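Long-range contacts in alpha-galactosidase (Lactobacillus brevis, PDB 3MI6), which probably hydrolyses terminal, non-reducing alpha-D-galactose residues from alpha-galactosides such as galactose oligosaccharides, galactomannans and galactolipids: residues 304-309 and 638-643; 559-564 and 643-648. One frame throughout, in Å; residues are numbered along the deposited sequence.

Contact 1. Residues 304-309 and 638-643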
loop_
_atom_site.group_PDB
_atom_site.type_symbol
_atom_site.label_atom_id
_atom_site.label_comp_id
_atom_site.label_asym_id
_atom_site.label_seq_id
_atom_site.Cartn_x
_atom_site.Cartn_y
_atom_site.Cartn_z
ATOM N N GLY D 304 19.670 9.183 6.187
ATOM C CA GLY D 304 19.290 7.817 5.840
ATOM C C GLY D 304 19.969 6.686 6.596
ATOM O O GLY D 304 20.901 6.890 7.385
HETATM N N MSE D 305 19.514 5.469 6.337
HETATM C CA MSE D 305 19.903 4.335 7.186
HETATM C C MSE D 305 21.345 3.833 7.025
HETATM O O MSE D 305 21.942 3.326 7.985
HETATM C CB MSE D 305 18.901 3.187 7.060
HETATM C CG MSE D 305 17.492 3.587 7.468
HETATM SE SE MSE D 305 16.149 2.168 7.345
HETATM C CE MSE D 305 15.900 2.012 5.411
ATOM N N ASN D 306 21.911 3.967 5.830
ATOM C CA ASN D 306 23.308 3.604 5.671
ATOM C C ASN D 306 24.113 4.441 6.648
ATOM O O ASN D 306 24.977 3.914 7.386
ATOM C CB ASN D 306 23.792 3.835 4.245
ATOM C CG ASN D 306 23.643 2.591 3.346
ATOM O OD1 ASN D 306 23.936 1.454 3.738
ATOM N ND2 ASN D 306 23.214 2.823 2.119
ATOM N N GLN D 307 23.803 5.744 6.672
ATOM C CA GLN D 307 24.506 6.692 7.526
ATOM C C GLN D 307 24.329 6.305 8.988
ATOM O O GLN D 307 25.292 6.290 9.754
ATOM C CB GLN D 307 24.044 8.124 7.263
ATOM C CG GLN D 307 24.666 9.179 8.193
ATOM C CD GLN D 307 26.203 9.241 8.136
ATOM O OE1 GLN D 307 26.881 9.351 9.181
ATOM N NE2 GLN D 307 26.757 9.173 6.923
ATOM N N LEU D 308 23.105 5.947 9.366
ATOM C CA LEU D 308 22.844 5.477 10.714
ATOM C C LEU D 308 23.682 4.253 11.063
ATOM O O LEU D 308 24.272 4.196 12.135
ATOM C CB LEU D 308 21.366 5.178 10.908
ATOM C CG LEU D 308 20.982 4.795 12.334
ATOM C CD1 LEU D 308 21.007 6.011 13.248
ATOM C CD2 LEU D 308 19.610 4.174 12.329
ATOM N N SER D 309 23.746 3.260 10.182
ATOM C CA SER D 309 24.540 2.086 10.527
ATOM C C SER D 309 26.008 2.444 10.591
ATOM O O SER D 309 26.730 1.994 11.457
ATOM C CB SER D 309 24.343 0.951 9.527
ATOM O OG SER D 309 23.032 0.433 9.619
ATOM N N PHE D 638 30.549 0.464 5.099
ATOM C CA PHE D 638 29.614 -0.464 4.475
ATOM C C PHE D 638 28.354 0.228 3.977
ATOM O O PHE D 638 27.616 0.853 4.738
ATOM C CB PHE D 638 29.251 -1.574 5.471
ATOM C CG PHE D 638 28.475 -2.727 4.878
ATOM C CD1 PHE D 638 27.088 -2.753 4.930
ATOM C CD2 PHE D 638 29.133 -3.817 4.333
ATOM C CE1 PHE D 638 26.369 -3.836 4.408
ATOM C CE2 PHE D 638 28.416 -4.897 3.809
ATOM C CZ PHE D 638 27.034 -4.905 3.848
ATOM N N TYR D 639 28.110 0.094 2.681
ATOM C CA TYR D 639 26.885 0.578 2.063
ATOM C C TYR D 639 26.026 -0.585 1.575
ATOM O O TYR D 639 26.501 -1.432 0.824
ATOM C CB TYR D 639 27.240 1.435 0.855
ATOM C CG TYR D 639 27.893 2.749 1.185
ATOM C CD1 TYR D 639 27.139 3.914 1.325
ATOM C CD2 TYR D 639 29.253 2.835 1.333
ATOM C CE1 TYR D 639 27.742 5.113 1.600
ATOM C CE2 TYR D 639 29.855 4.018 1.613
ATOM C CZ TYR D 639 29.112 5.157 1.748
ATOM O OH TYR D 639 29.764 6.340 2.043
ATOM N N ARG D 640 24.766 -0.609 1.992
ATOM C CA ARG D 640 23.760 -1.452 1.366
ATOM C C ARG D 640 23.230 -0.729 0.137
ATOM O O ARG D 640 23.033 0.480 0.164
ATOM C CB ARG D 640 22.593 -1.717 2.319
ATOM C CG ARG D 640 22.893 -2.648 3.487
ATOM C CD ARG D 640 21.764 -2.588 4.515
ATOM N NE ARG D 640 21.620 -1.244 5.058
ATOM C CZ ARG D 640 22.165 -0.830 6.206
ATOM N NH1 ARG D 640 22.890 -1.675 6.943
ATOM N NH2 ARG D 640 21.976 0.427 6.629
ATOM N N ILE D 641 22.981 -1.470 -0.934
ATOM C CA ILE D 641 22.467 -0.873 -2.148
ATOM C C ILE D 641 21.091 -1.489 -2.455
ATOM O O ILE D 641 20.065 -0.982 -1.986
ATOM C CB ILE D 641 23.521 -1.014 -3.314
ATOM C CG1 ILE D 641 24.766 -0.181 -2.994
ATOM C CG2 ILE D 641 22.968 -0.594 -4.677
ATOM C CD1 ILE D 641 25.935 -0.440 -3.900
ATOM N N ASP D 642 21.079 -2.582 -3.218
ATOM C CA ASP D 642 19.860 -3.324 -3.542
ATOM C C ASP D 642 19.485 -4.281 -2.402
ATOM O O ASP D 642 20.335 -5.047 -1.925
ATOM C CB ASP D 642 20.057 -4.116 -4.847
ATOM C CG ASP D 642 20.345 -3.210 -6.048
ATOM O OD1 ASP D 642 19.387 -2.521 -6.486
ATOM O OD2 ASP D 642 21.509 -3.191 -6.559
ATOM N N SER D 643 18.218 -4.257 -1.988
ATOM C CA SER D 643 17.777 -4.994 -0.799
ATOM C C SER D 643 16.846 -6.163 -1.068
ATOM O O SER D 643 15.833 -5.995 -1.733
ATOM C CB SER D 643 17.060 -4.052 0.150
ATOM O OG SER D 643 16.501 -4.782 1.221
HETATM O O HOH W 1 25.260 0.373 6.256
#
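Asn-306 and Arg-640 bury equal areas here, and between them they carry the join of a helix to a strand end. The carboxamide of Asn-306, in the first turn of its helix, reads the backbone of Arg-640 as a neighbouring strand might. Asn-306 OD1 accepts from the amide N of Arg-640 at 2.8 Å, the donor tilted 23° from the carbonyl plane. Asn-306 ND2 gives an almost straight bond to Arg-640 O at 3.1 Å, lying in the amide plane and meeting a lone pair of that carbonyl. Two bonds from one flat group to one residue fix the rotation of the carboxamide, and a water that donates to both Asn-306 OD1 and Phe-638 O adds a third link. Beside ND2, the Tyr-639 ring offers its edge.

Arg-640 returns the grip with its side chain. A bend at CG-CD (chi3 -61°) carries the guanidinium back to the helix, where one face lies over Asn-306 OD1 while an edge turns to Ser-309. Arg-640 NH2 donates to Ser-309 OG at 3.2 Å, close to the guanidinium plane; NH1 adds a weak bond to the same oxygen. Met-305 O (of a selenomethionine) lies 3.2 Å from Arg-640 NH2, beyond that nitrogen and near the guanidinium plane. The charge is met by a salt bridge from NE to Asp-242, and Tyr-565 makes a cation-pi contact with the group; Ser-309 OG in turn bonds to Tyr-565 O.

Thus the start of helix 305-319, just after strand 290-301 of the large antiparallel sheet, is tied to strand 637-640, an outermost strand of the C-terminal antiparallel sheet; strand 651-657 pairs with that strand, and helix 553-566 packs alongside.

Contact 2. Residues 559-564 and 643-648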
loop_
_atom_site.group_PDB
_atom_site.type_symbol
_atom_site.label_atom_id
_atom_site.label_comp_id
_atom_site.label_asym_id
_atom_site.label_seq_id
_atom_site.Cartn_x
_atom_site.Cartn_y
_atom_site.Cartn_z
ATOM N N ILE D 559 20.462 -12.870 5.870
ATOM C CA ILE D 559 20.871 -12.747 7.269
ATOM C C ILE D 559 21.899 -11.633 7.486
ATOM O O ILE D 559 21.780 -10.838 8.419
ATOM C CB ILE D 559 21.397 -14.078 7.828
ATOM C CG1 ILE D 559 20.280 -15.122 7.811
ATOM C CG2 ILE D 559 21.841 -13.896 9.252
ATOM C CD1 ILE D 559 20.707 -16.551 8.072
ATOM N N GLN D 560 22.893 -11.565 6.607
ATOM C CA GLN D 560 23.918 -10.524 6.683
ATOM C C GLN D 560 23.388 -9.119 6.336
ATOM O O GLN D 560 23.697 -8.126 7.015
ATOM C CB GLN D 560 25.126 -10.909 5.836
ATOM C CG GLN D 560 25.815 -12.161 6.373
ATOM C CD GLN D 560 26.978 -12.637 5.506
ATOM O OE1 GLN D 560 27.296 -13.832 5.469
ATOM N NE2 GLN D 560 27.621 -11.702 4.810
ATOM N N PHE D 561 22.572 -9.040 5.294
ATOM C CA PHE D 561 21.977 -7.774 4.939
ATOM C C PHE D 561 21.274 -7.198 6.163
ATOM O O PHE D 561 21.504 -6.049 6.528
ATOM C CB PHE D 561 20.984 -7.949 3.802
ATOM C CG PHE D 561 20.768 -6.700 3.001
ATOM C CD1 PHE D 561 19.727 -5.846 3.300
ATOM C CD2 PHE D 561 21.613 -6.382 1.946
ATOM C CE1 PHE D 561 19.534 -4.711 2.557
ATOM C CE2 PHE D 561 21.417 -5.252 1.217
ATOM C CZ PHE D 561 20.378 -4.416 1.523
ATOM N N GLY D 562 20.419 -7.994 6.796
ATOM C CA GLY D 562 19.698 -7.540 7.970
ATOM C C GLY D 562 20.619 -7.216 9.137
ATOM O O GLY D 562 20.478 -6.176 9.786
ATOM N N THR D 563 21.577 -8.092 9.408
ATOM C CA THR D 563 22.480 -7.850 10.519
ATOM C C THR D 563 23.204 -6.499 10.378
ATOM O O THR D 563 23.378 -5.781 11.370
ATOM C CB THR D 563 23.465 -9.026 10.713
ATOM O OG1 THR D 563 22.718 -10.227 10.951
ATOM C CG2 THR D 563 24.388 -8.773 11.897
ATOM N N SER D 564 23.591 -6.138 9.154
ATOM C CA SER D 564 24.350 -4.900 8.911
ATOM C C SER D 564 23.668 -3.598 9.357
ATOM O O SER D 564 24.344 -2.607 9.634
ATOM C CB SER D 564 24.767 -4.788 7.445
ATOM O OG SER D 564 23.636 -4.669 6.604
ATOM N N SER D 643 18.218 -4.257 -1.988
ATOM C CA SER D 643 17.777 -4.994 -0.799
ATOM C C SER D 643 16.846 -6.163 -1.068
ATOM O O SER D 643 15.833 -5.995 -1.733
ATOM C CB SER D 643 17.060 -4.052 0.150
ATOM O OG SER D 643 16.501 -4.782 1.221
ATOM N N PRO D 644 17.164 -7.347 -0.519
ATOM C CA PRO D 644 16.317 -8.533 -0.665
ATOM C C PRO D 644 15.031 -8.376 0.128
ATOM O O PRO D 644 14.177 -9.265 0.090
ATOM C CB PRO D 644 17.147 -9.623 -0.005
ATOM C CG PRO D 644 17.878 -8.905 1.032
ATOM C CD PRO D 644 18.271 -7.599 0.414
ATOM N N PHE D 645 14.899 -7.259 0.842
ATOM C CA PHE D 645 13.712 -7.007 1.651
ATOM C C PHE D 645 12.778 -5.978 1.027
ATOM O O PHE D 645 11.749 -5.639 1.620
ATOM C CB PHE D 645 14.109 -6.569 3.057
ATOM C CG PHE D 645 14.931 -7.575 3.790
ATOM C CD1 PHE D 645 14.378 -8.775 4.208
ATOM C CD2 PHE D 645 16.266 -7.324 4.084
ATOM C CE1 PHE D 645 15.155 -9.714 4.912
ATOM C CE2 PHE D 645 17.051 -8.266 4.792
ATOM C CZ PHE D 645 16.497 -9.450 5.197
ATOM N N VAL D 646 13.139 -5.487 -0.162
ATOM C CA VAL D 646 12.386 -4.450 -0.863
ATOM C C VAL D 646 12.022 -5.192 -2.123
ATOM O O VAL D 646 12.757 -6.117 -2.530
ATOM C CB VAL D 646 13.201 -3.140 -1.015
ATOM C CG1 VAL D 646 12.519 -2.196 -2.002
ATOM C CG2 VAL D 646 13.425 -2.461 0.315
ATOM N N GLU D 647 10.924 -4.781 -2.767
ATOM C CA GLU D 647 10.608 -5.250 -4.103
ATOM C C GLU D 647 10.483 -6.770 -4.084
ATOM O O GLU D 647 9.994 -7.326 -3.124
ATOM C CB GLU D 647 11.711 -4.813 -5.095
ATOM N N ASP D 648 10.941 -7.448 -5.131
ATOM C CA ASP D 648 10.791 -8.902 -5.191
ATOM C C ASP D 648 11.906 -9.631 -4.432
ATOM O O ASP D 648 11.843 -10.857 -4.214
ATOM C CB ASP D 648 10.678 -9.409 -6.642
ATOM C CG ASP D 648 11.892 -9.059 -7.490
ATOM O OD1 ASP D 648 12.995 -8.834 -6.931
ATOM O OD2 ASP D 648 11.740 -9.009 -8.733
#
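Phe-561 leans from its helix onto the turn formed by Ser-643, Pro-644 and Phe-645, and its atoms meet these residues in succession. At the root, Phe-561 CB lies 4.1 Å from Phe-645 CE2. With CG anti to the backbone N (chi1 -155°), the ring is carried out to the turn. CG comes under the Pro-644 ring, and Phe-561 CD1 is shared between Pro-644 CD and Phe-645 CD2, the latter at 3.8 Å. CD2 and CE2, on the ring's other side, lie against Pro-644 CD, with Ser-643 CA near CE2. Farther out, Phe-561 CE1 meets Ser-643 OG at 3.3 Å, and CZ rests against Ser-643 CA and CB.

The main element is a CH-pi contact: Pro-644 CD sits 3.6 Å from the ring centroid of Phe-561, only 8° off the normal. Phe-645 presents its ring edge to Phe-561 CD1 and to the backbone N of Gly-562, which lies 3.9 Å from Phe-645 CE2. Pro-644 CG lies over one face of the Phe-645 ring, toward its rim, so the proline touches both aromatics.

The loop holds its own shape through a type I turn from Ser-643 to Val-646 and an ST turn, in which Ser-643 OG accepts from the amide N of Phe-645 at 3.0 Å. Helix 553-566, one of the helices around the parallel barrel, packs on the connection between strands 637-640 and 651-657, with Thr-652 touching both Phe-561 and Pro-644.

Overall arrangement
The two contacts lie side by side, their centres about 10 Å apart, and share Ser-643. Their segments alternate along the chain: the strand 637-640 and the loop after it meet two helices that come earlier. A direct bridge joins them: Arg-640 NH1 of contact 1 lies 3.1 Å from Ser-564 OG of contact 2, probably a hydrogen bond, and Phe-638 CE1 packs at 3.6 Å on Ser-564 CB. Together they illustrate how a multidomain glycosidase of family 36 joins its parts, with polar bonds in one contact and apolar packing in the other. Both lie away from the predicted nucleophile Asp-479 and proton donor Asp-549.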